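Local atomic coordinates of putative NADPH-dependent oxidoreductase (Desulfitobacterium hafniense DCB-2, PDB entry 3DB2), a protein that is probably an NADPH-dependent oxidoreductase, pairing a nucleotide-binding Rossmann fold with a C-terminal domain of the GFO/IDH/MocA type. Residues 145-150 and 225-230; 195-200 and 219-224. One frame throughout, in Å; residues are numbered along the deposited sequence.

Contact 1 (145-150 and 225-230); sequences GEVSSI and DGKQAY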
ATOM      1  N   GLY C 145       0.404  -1.234 -20.285  1.00 20.58           N
ATOM      2  CA  GLY C 145      -1.024  -1.151 -20.490  1.00 20.93           C
ATOM      3  C   GLY C 145      -1.499   0.080 -19.718  1.00 21.06           C
ATOM      4  O   GLY C 145      -0.661   0.991 -19.592  1.00 22.66           O
ATOM      5  N   GLU C 146      -2.729   0.036 -19.244  1.00 19.34           N
ATOM      6  CA  GLU C 146      -3.320   1.137 -18.497  1.00 17.48           C
ATOM      7  C   GLU C 146      -3.147   0.953 -16.983  1.00 16.70           C
ATOM      8  O   GLU C 146      -3.357  -0.110 -16.451  1.00 14.88           O
ATOM      9  CB  GLU C 146      -4.806   1.302 -18.725  1.00 16.31           C
ATOM     10  CG  GLU C 146      -5.149   1.675 -20.173  1.00 31.88           C
ATOM     11  CD  GLU C 146      -4.839   3.125 -20.494  1.00 32.94           C
ATOM     12  OE1 GLU C 146      -4.769   3.952 -19.559  1.00 48.30           O
ATOM     13  OE2 GLU C 146      -4.660   3.466 -21.685  1.00 44.46           O
ATOM     14  N   VAL C 147      -2.793   2.044 -16.326  1.00 17.07           N
ATOM     15  CA  VAL C 147      -2.638   2.028 -14.875  1.00 12.88           C
ATOM     16  C   VAL C 147      -3.964   2.136 -14.146  1.00 13.97           C
ATOM     17  O   VAL C 147      -4.814   2.972 -14.448  1.00 13.81           O
ATOM     18  CB  VAL C 147      -1.800   3.211 -14.364  1.00 15.58           C
ATOM     19  CG1 VAL C 147      -1.806   3.156 -12.813  1.00 13.59           C
ATOM     20  CG2 VAL C 147      -0.410   3.174 -14.947  1.00 19.49           C
ATOM     21  N   SER C 148      -4.135   1.298 -13.136  1.00 14.99           N
ATOM     22  CA  SER C 148      -5.307   1.299 -12.270  1.00 15.22           C
ATOM     23  C   SER C 148      -4.971   2.027 -10.958  1.00 16.98           C
ATOM     24  O   SER C 148      -5.628   2.993 -10.593  1.00 17.42           O
ATOM     25  CB  SER C 148      -5.811  -0.102 -11.905  1.00 18.35           C
ATOM     26  OG  SER C 148      -4.775  -1.050 -11.680  1.00 19.51           O
ATOM     27  N   SER C 149      -3.925   1.523 -10.312  1.00 15.49           N
ATOM     28  CA  SER C 149      -3.531   2.064  -9.007  1.00 14.66           C
ATOM     29  C   SER C 149      -2.003   2.067  -8.843  1.00 17.15           C
ATOM     30  O   SER C 149      -1.261   1.385  -9.533  1.00 15.11           O
ATOM     31  CB  SER C 149      -4.172   1.269  -7.883  1.00 15.60           C
ATOM     32  OG  SER C 149      -3.720  -0.060  -7.805  1.00 20.61           O
ATOM     33  N   ILE C 150      -1.562   2.865  -7.856  1.00 12.92           N
ATOM     34  CA  ILE C 150      -0.166   2.953  -7.476  1.00  9.70           C
ATOM     35  C   ILE C 150      -0.079   2.907  -5.948  1.00 11.34           C
ATOM     36  O   ILE C 150      -0.951   3.423  -5.277  1.00 11.73           O
ATOM     37  CB  ILE C 150       0.521   4.216  -8.009  1.00 14.39           C
ATOM     38  CG1 ILE C 150       0.671   4.218  -9.527  1.00 13.48           C
ATOM     39  CG2 ILE C 150       1.871   4.445  -7.317  1.00 15.80           C
ATOM     40  CD1 ILE C 150       1.165   5.559 -10.037  1.00 19.17           C
ATOM     41  N   ASP C 225      -8.696  11.825 -13.140  1.00 23.25           N
ATOM     42  CA  ASP C 225      -9.151  10.869 -14.165  1.00 27.76           C
ATOM     43  C   ASP C 225      -9.664   9.554 -13.604  1.00 26.10           C
ATOM     44  O   ASP C 225      -9.953   8.617 -14.352  1.00 27.56           O
ATOM     45  CB  ASP C 225      -8.025  10.631 -15.178  1.00 26.65           C
ATOM     46  CG  ASP C 225      -6.911   9.727 -14.717  1.00 28.85           C
ATOM     47  OD1 ASP C 225      -6.876   9.343 -13.529  1.00 24.24           O
ATOM     48  OD2 ASP C 225      -6.044   9.360 -15.545  1.00 27.01           O
ATOM     49  N   GLY C 226      -9.831   9.389 -12.298  1.00 21.12           N
ATOM     50  CA  GLY C 226     -10.377   8.165 -11.764  1.00 20.08           C
ATOM     51  C   GLY C 226      -9.384   7.159 -11.225  1.00 18.49           C
ATOM     52  O   GLY C 226      -9.775   6.240 -10.519  1.00 16.73           O
ATOM     53  N   LYS C 227      -8.115   7.310 -11.573  1.00 15.71           N
ATOM     54  CA  LYS C 227      -7.065   6.379 -11.140  1.00 13.86           C
ATOM     55  C   LYS C 227      -6.890   6.557  -9.641  1.00 17.19           C
ATOM     56  O   LYS C 227      -7.375   7.570  -9.110  1.00 15.29           O
ATOM     57  CB  LYS C 227      -5.795   6.632 -11.916  1.00 15.51           C
ATOM     58  CG  LYS C 227      -5.885   6.381 -13.412  1.00 21.53           C
ATOM     59  CD  LYS C 227      -4.460   6.295 -13.977  1.00 21.83           C
ATOM     60  CE  LYS C 227      -4.494   5.938 -15.455  1.00 22.53           C
ATOM     61  NZ  LYS C 227      -5.213   6.981 -16.225  1.00 24.73           N
ATOM     62  N   GLN C 228      -6.224   5.615  -8.972  1.00 15.14           N
ATOM     63  CA  GLN C 228      -6.147   5.682  -7.520  1.00 12.91           C
ATOM     64  C   GLN C 228      -4.730   5.470  -7.004  1.00 12.45           C
ATOM     65  O   GLN C 228      -3.932   4.849  -7.706  1.00 14.43           O
ATOM     66  CB  GLN C 228      -7.010   4.599  -6.895  1.00 16.26           C
ATOM     67  CG  GLN C 228      -8.483   4.786  -7.144  1.00 22.41           C
ATOM     68  CD  GLN C 228      -9.387   3.753  -6.523  1.00 27.92           C
ATOM     69  OE1 GLN C 228     -10.371   3.333  -7.150  1.00 20.46           O
ATOM     70  NE2 GLN C 228      -9.102   3.358  -5.283  1.00 20.12           N
ATOM     71  N   ALA C 229      -4.448   5.971  -5.810  1.00 11.59           N
ATOM     72  CA  ALA C 229      -3.146   5.686  -5.200  1.00 11.61           C
ATOM     73  C   ALA C 229      -3.272   5.604  -3.670  1.00 15.09           C
ATOM     74  O   ALA C 229      -4.182   6.170  -3.078  1.00 13.44           O
ATOM     75  CB  ALA C 229      -2.099   6.696  -5.589  1.00 13.73           C
ATOM     76  N   TYR C 230      -2.323   4.868  -3.106  1.00 14.93           N
ATOM     77  CA  TYR C 230      -2.020   4.717  -1.701  1.00 13.59           C
ATOM     78  C   TYR C 230      -0.664   5.358  -1.406  1.00 13.31           C
ATOM     79  O   TYR C 230       0.263   5.118  -2.187  1.00 11.75           O
ATOM     80  CB  TYR C 230      -1.987   3.230  -1.327  1.00 15.00           C
ATOM     81  CG  TYR C 230      -1.244   2.976  -0.040  1.00 11.28           C
ATOM     82  CD1 TYR C 230      -1.797   3.361   1.182  1.00 14.07           C
ATOM     83  CD2 TYR C 230       0.004   2.367  -0.050  1.00 13.32           C
ATOM     84  CE1 TYR C 230      -1.095   3.120   2.349  1.00 15.16           C
ATOM     85  CE2 TYR C 230       0.708   2.132   1.125  1.00 14.66           C
ATOM     86  CZ  TYR C 230       0.132   2.519   2.313  1.00 15.64           C
ATOM     87  OH  TYR C 230       0.779   2.313   3.516  1.00 17.41           O
TER

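Contact 2 (195-200 and 219-224); sequences GPVARV and TLLEFE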
ATOM      1  N   GLY C 195      -0.859  12.727 -13.048  1.00 16.33           N
ATOM      2  CA  GLY C 195      -1.667  13.924 -13.120  1.00 18.29           C
ATOM      3  C   GLY C 195      -2.285  14.287 -11.767  1.00 20.24           C
ATOM      4  O   GLY C 195      -2.001  13.639 -10.753  1.00 19.23           O
ATOM      5  N   PRO C 196      -3.099  15.329 -11.742  1.00 20.94           N
ATOM      6  CA  PRO C 196      -3.562  15.935 -10.498  1.00 21.56           C
ATOM      7  C   PRO C 196      -4.528  15.101  -9.667  1.00 18.23           C
ATOM      8  O   PRO C 196      -5.507  14.473 -10.084  1.00 18.23           O
ATOM      9  CB  PRO C 196      -4.285  17.224 -10.952  1.00 22.52           C
ATOM     10  CG  PRO C 196      -4.681  16.923 -12.357  1.00 23.79           C
ATOM     11  CD  PRO C 196      -3.588  16.074 -12.913  1.00 18.36           C
ATOM     12  N   VAL C 197      -4.274  15.109  -8.366  1.00 21.62           N
ATOM     13  CA  VAL C 197      -5.139  14.468  -7.384  1.00 13.87           C
ATOM     14  C   VAL C 197      -6.444  15.235  -7.245  1.00 17.94           C
ATOM     15  O   VAL C 197      -6.434  16.464  -7.244  1.00 17.59           O
ATOM     16  CB  VAL C 197      -4.408  14.387  -6.037  1.00 17.05           C
ATOM     17  CG1 VAL C 197      -5.370  13.892  -4.971  1.00 12.93           C
ATOM     18  CG2 VAL C 197      -3.173  13.492  -6.154  1.00 16.67           C
ATOM     19  N   ALA C 198      -7.562  14.528  -7.129  1.00 15.25           N
ATOM     20  CA  ALA C 198      -8.856  15.158  -6.904  1.00 15.57           C
ATOM     21  C   ALA C 198      -9.265  15.205  -5.444  1.00 13.47           C
ATOM     22  O   ALA C 198      -9.862  16.159  -4.935  1.00 16.07           O
ATOM     23  CB  ALA C 198      -9.937  14.442  -7.704  1.00 17.21           C
ATOM     24  N   ARG C 199      -9.034  14.138  -4.704  1.00 15.09           N
ATOM     25  CA  ARG C 199      -9.449  14.011  -3.318  1.00 12.89           C
ATOM     26  C   ARG C 199      -8.537  13.051  -2.552  1.00 14.66           C
ATOM     27  O   ARG C 199      -7.817  12.194  -3.112  1.00 16.80           O
ATOM     28  CB  ARG C 199     -10.889  13.513  -3.162  1.00 19.88           C
ATOM     29  CG  ARG C 199     -11.157  12.111  -3.714  1.00 19.49           C
ATOM     30  CD  ARG C 199     -12.682  11.845  -3.722  1.00 23.51           C
ATOM     31  NE  ARG C 199     -13.257  12.894  -4.589  1.00 18.07           N
ATOM     32  CZ  ARG C 199     -13.231  12.838  -5.901  1.00 18.41           C
ATOM     33  NH1 ARG C 199     -12.720  11.795  -6.562  1.00 18.34           N
ATOM     34  NH2 ARG C 199     -13.768  13.894  -6.515  1.00 24.40           N
ATOM     35  N   VAL C 200      -8.545  13.199  -1.228  1.00 11.22           N
ATOM     36  CA  VAL C 200      -7.683  12.575  -0.263  0.50 13.27           C
ATOM     37  C   VAL C 200      -8.453  11.994   0.918  1.00 16.21           C
ATOM     38  O   VAL C 200      -9.378  12.679   1.359  1.00 18.12           O
ATOM     39  CB  VAL C 200      -6.690  13.626   0.314  0.50 16.03           C
ATOM     40  CG1 VAL C 200      -5.686  12.992   1.264  0.50 16.27           C
ATOM     41  CG2 VAL C 200      -5.968  14.354  -0.807  0.50 23.83           C
ATOM     42  N   THR C 219      -2.558   7.072   3.446  1.00 12.93           N
ATOM     43  CA  THR C 219      -3.349   8.049   2.717  1.00 13.98           C
ATOM     44  C   THR C 219      -3.846   7.420   1.407  1.00 13.54           C
ATOM     45  O   THR C 219      -2.979   6.831   0.735  1.00 13.73           O
ATOM     46  CB  THR C 219      -2.520   9.295   2.362  1.00 12.65           C
ATOM     47  OG1 THR C 219      -1.918   9.757   3.569  1.00 17.21           O
ATOM     48  CG2 THR C 219      -3.432  10.365   1.799  1.00 17.53           C
ATOM     49  N   LEU C 220      -5.126   7.599   1.153  1.00 13.05           N
ATOM     50  CA  LEU C 220      -5.695   7.249  -0.146  1.00 15.39           C
ATOM     51  C   LEU C 220      -5.946   8.529  -0.958  1.00 15.06           C
ATOM     52  O   LEU C 220      -6.377   9.559  -0.464  1.00 14.99           O
ATOM     53  CB  LEU C 220      -6.998   6.483  -0.007  1.00 13.95           C
ATOM     54  CG  LEU C 220      -6.904   5.173   0.767  1.00 11.82           C
ATOM     55  CD1 LEU C 220      -8.264   4.466   0.703  1.00 20.22           C
ATOM     56  CD2 LEU C 220      -5.789   4.281   0.262  1.00 14.07           C
ATOM     57  N   LEU C 221      -5.688   8.427  -2.240  1.00 14.50           N
ATOM     58  CA  LEU C 221      -5.884   9.448  -3.244  0.50 15.34           C
ATOM     59  C   LEU C 221      -6.736   8.924  -4.395  1.00 15.76           C
ATOM     60  O   LEU C 221      -6.608   7.785  -4.823  1.00 14.34           O
ATOM     61  CB  LEU C 221      -4.531   9.926  -3.788  0.50 16.81           C
ATOM     62  CG  LEU C 221      -3.438  10.130  -2.730  0.50 16.95           C
ATOM     63  CD1 LEU C 221      -2.105   9.597  -3.225  0.50 21.69           C
ATOM     64  CD2 LEU C 221      -3.326  11.596  -2.372  0.50 20.75           C
ATOM     65  N   GLU C 222      -7.622   9.764  -4.906  1.00 18.86           N
ATOM     66  CA  GLU C 222      -8.307   9.527  -6.180  1.00 15.42           C
ATOM     67  C   GLU C 222      -7.896  10.666  -7.114  1.00 16.36           C
ATOM     68  O   GLU C 222      -7.950  11.824  -6.663  1.00 17.33           O
ATOM     69  CB  GLU C 222      -9.812   9.510  -6.100  1.00 22.02           C
ATOM     70  CG  GLU C 222     -10.391   8.301  -5.403  1.00 30.53           C
ATOM     71  CD  GLU C 222     -11.852   8.098  -5.798  1.00 30.08           C
ATOM     72  OE1 GLU C 222     -12.648   9.048  -5.713  1.00 24.86           O
ATOM     73  OE2 GLU C 222     -12.192   6.964  -6.181  1.00 28.12           O
ATOM     74  N   PHE C 223      -7.521  10.330  -8.324  1.00 18.44           N
ATOM     75  CA  PHE C 223      -7.041  11.267  -9.331  1.00 18.01           C
ATOM     76  C   PHE C 223      -8.216  11.880 -10.100  1.00 20.50           C
ATOM     77  O   PHE C 223      -9.320  11.349 -10.040  1.00 19.33           O
ATOM     78  CB  PHE C 223      -6.045  10.596 -10.306  1.00 17.67           C
ATOM     79  CG  PHE C 223      -4.725  10.415  -9.530  1.00 18.62           C
ATOM     80  CD1 PHE C 223      -4.527   9.275  -8.776  1.00 21.55           C
ATOM     81  CD2 PHE C 223      -3.769  11.396  -9.575  1.00 17.93           C
ATOM     82  CE1 PHE C 223      -3.367   9.103  -8.033  1.00 20.32           C
ATOM     83  CE2 PHE C 223      -2.609  11.253  -8.803  1.00 22.82           C
ATOM     84  CZ  PHE C 223      -2.433  10.126  -8.025  1.00 19.82           C
ATOM     85  N   GLU C 224      -7.958  12.989 -10.790  1.00 19.32           N
ATOM     86  CA  GLU C 224      -9.032  13.636 -11.546  1.00 28.18           C
ATOM     87  C   GLU C 224      -9.549  12.719 -12.649  1.00 26.66           C
ATOM     88  O   GLU C 224     -10.715  12.799 -13.033  1.00 28.18           O
ATOM     89  CB  GLU C 224      -8.516  14.975 -12.092  1.00 23.67           C
ATOM     90  CG  GLU C 224      -8.942  16.177 -11.273  1.00 39.30           C
ATOM     91  CD  GLU C 224      -7.819  16.887 -10.551  1.00 50.96           C
ATOM     92  OE1 GLU C 224      -7.697  18.115 -10.780  1.00 49.83           O
ATOM     93  OE2 GLU C 224      -7.089  16.219  -9.784  1.00 48.95           O
TER
HETATM   94  O   HOH W   1     -11.939  11.683  -9.473  1.00 25.76           O

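Contact 1 (145-150 and 225-230)
Lys-227, the first residue of 225-230 to meet 145-150, lays its methylenes alongside Val-147: CE comes to 3.1 Å from Val-147 O, and CD lies 4.1 Å from Val-147 CB. The same carbonyl accepts a hydrogen bond from Tyr-208 of the second subunit. The lysine chain runs extended until its last torsion (chi4 61°), which bends the ammonium back to its own loop, where NZ forms a 2.6 Å salt bridge with Asp-225 OD2. Asp-225 OD1 accepts from Lys-227 N, closing an Asx turn around Gly-226, whose backbone angles call for glycine. With an alanine in place of Lys-227, Val-147 O would probably lose its methylene cover and the Asp-225 carboxylate its cationic mate. Gln-228 next links two residues of the other strand, its N donating to Ser-148 O (3.1 Å) and its O accepting from Ile-150 N (3.1 Å); its side-chain OE1 serves Lys-205 of the second subunit. Small Ala-229 sits beside Ile-150, CB to CB 4.3 Å, on a face covered by Leu-190 of helix 183-194. Tyr-230 N gives a nearly straight bond to Ile-150 O (2.9 Å, 166°), while its hydroxyl pairs with Glu-151 of the second subunit. The two strands run 21° apart, forming the one parallel pairing in the mixed, otherwise antiparallel sheet of the GFO/IDH/MocA C-terminal domain.

Contact 2 (195-200 and 219-224)
Segments 195-200 and 219-224 pair as the antiparallel arms of a beta hairpin, 149° between their directions, with a register that slips by one residue between Val-197 and Arg-199. The slip is a classic beta bulge: Ala-198 N, at 2.8 Å, and Arg-199 N, at 3.2 Å, both donate to Glu-222 O from within its carbonyl plane, so one oxygen holds two successive amides. Glu-222 N answers with a bond to Arg-199 O.

On the buried side, the apolar residues suit a sheet face packed against helices. Val-197 CG2 approaches Phe-223 CE2 obliquely at 3.5 Å, a place it takes by standing beside the backbone N while CG1 lies anti to it (chi1 172°). The edge of the Phe-223 ring also meets Gly-195 O, 3.1 Å from CD2; this buried carbonyl has no hydrogen-bonding partner in the model, and the ring's C-H edge is a mildly favourable neighbour for it. Gly-195 itself follows helix 183-194 with a positive phi that suits glycine. Further along, helix 324-343 covers Val-200 and Leu-221.

The opposite face is charged. Arg-199 folds over Glu-222 through a bend at chi3, and NH1 makes a salt bridge to Glu-222 OE1 at 2.9 Å on the anti side of the carboxylate but out of its plane, with OE1 likewise tilted from the guanidinium plane, the two flat groups standing 72° apart. Each partner has a second mate: Arg-199 NH2 pairs with Glu-348, and Glu-222 OE2 with Lys-205 of the second subunit. Ala-198 CB lies over one guanidinium face, offset toward its rim. A water at the guanidinium edge accepts from Arg-199 NH1 at 3.0 Å and donates to Phe-223 O at 2.7 Å.

Both contacts belong to the same mixed sheet and share a seam, because strands 216-223 and 228-234 are neighbours: Ala-229 O lies 2.8 Å from Leu-221 N, a probable hydrogen bond, and Ala-229 CB packs on Phe-223 CE1 at 3.7 Å. Contact 1 is the more buried and lies further inside the sheet, holding together strands distant in sequence in parallel, mainly through backbone bonds. Contact 2, nested within the loop that contact 1 closes, is a local hairpin, only partly buried, where a bulge and a salt bridge add to the apolar packing. Helix 183-194 backs both, and Lys-205 of the second subunit reaches both.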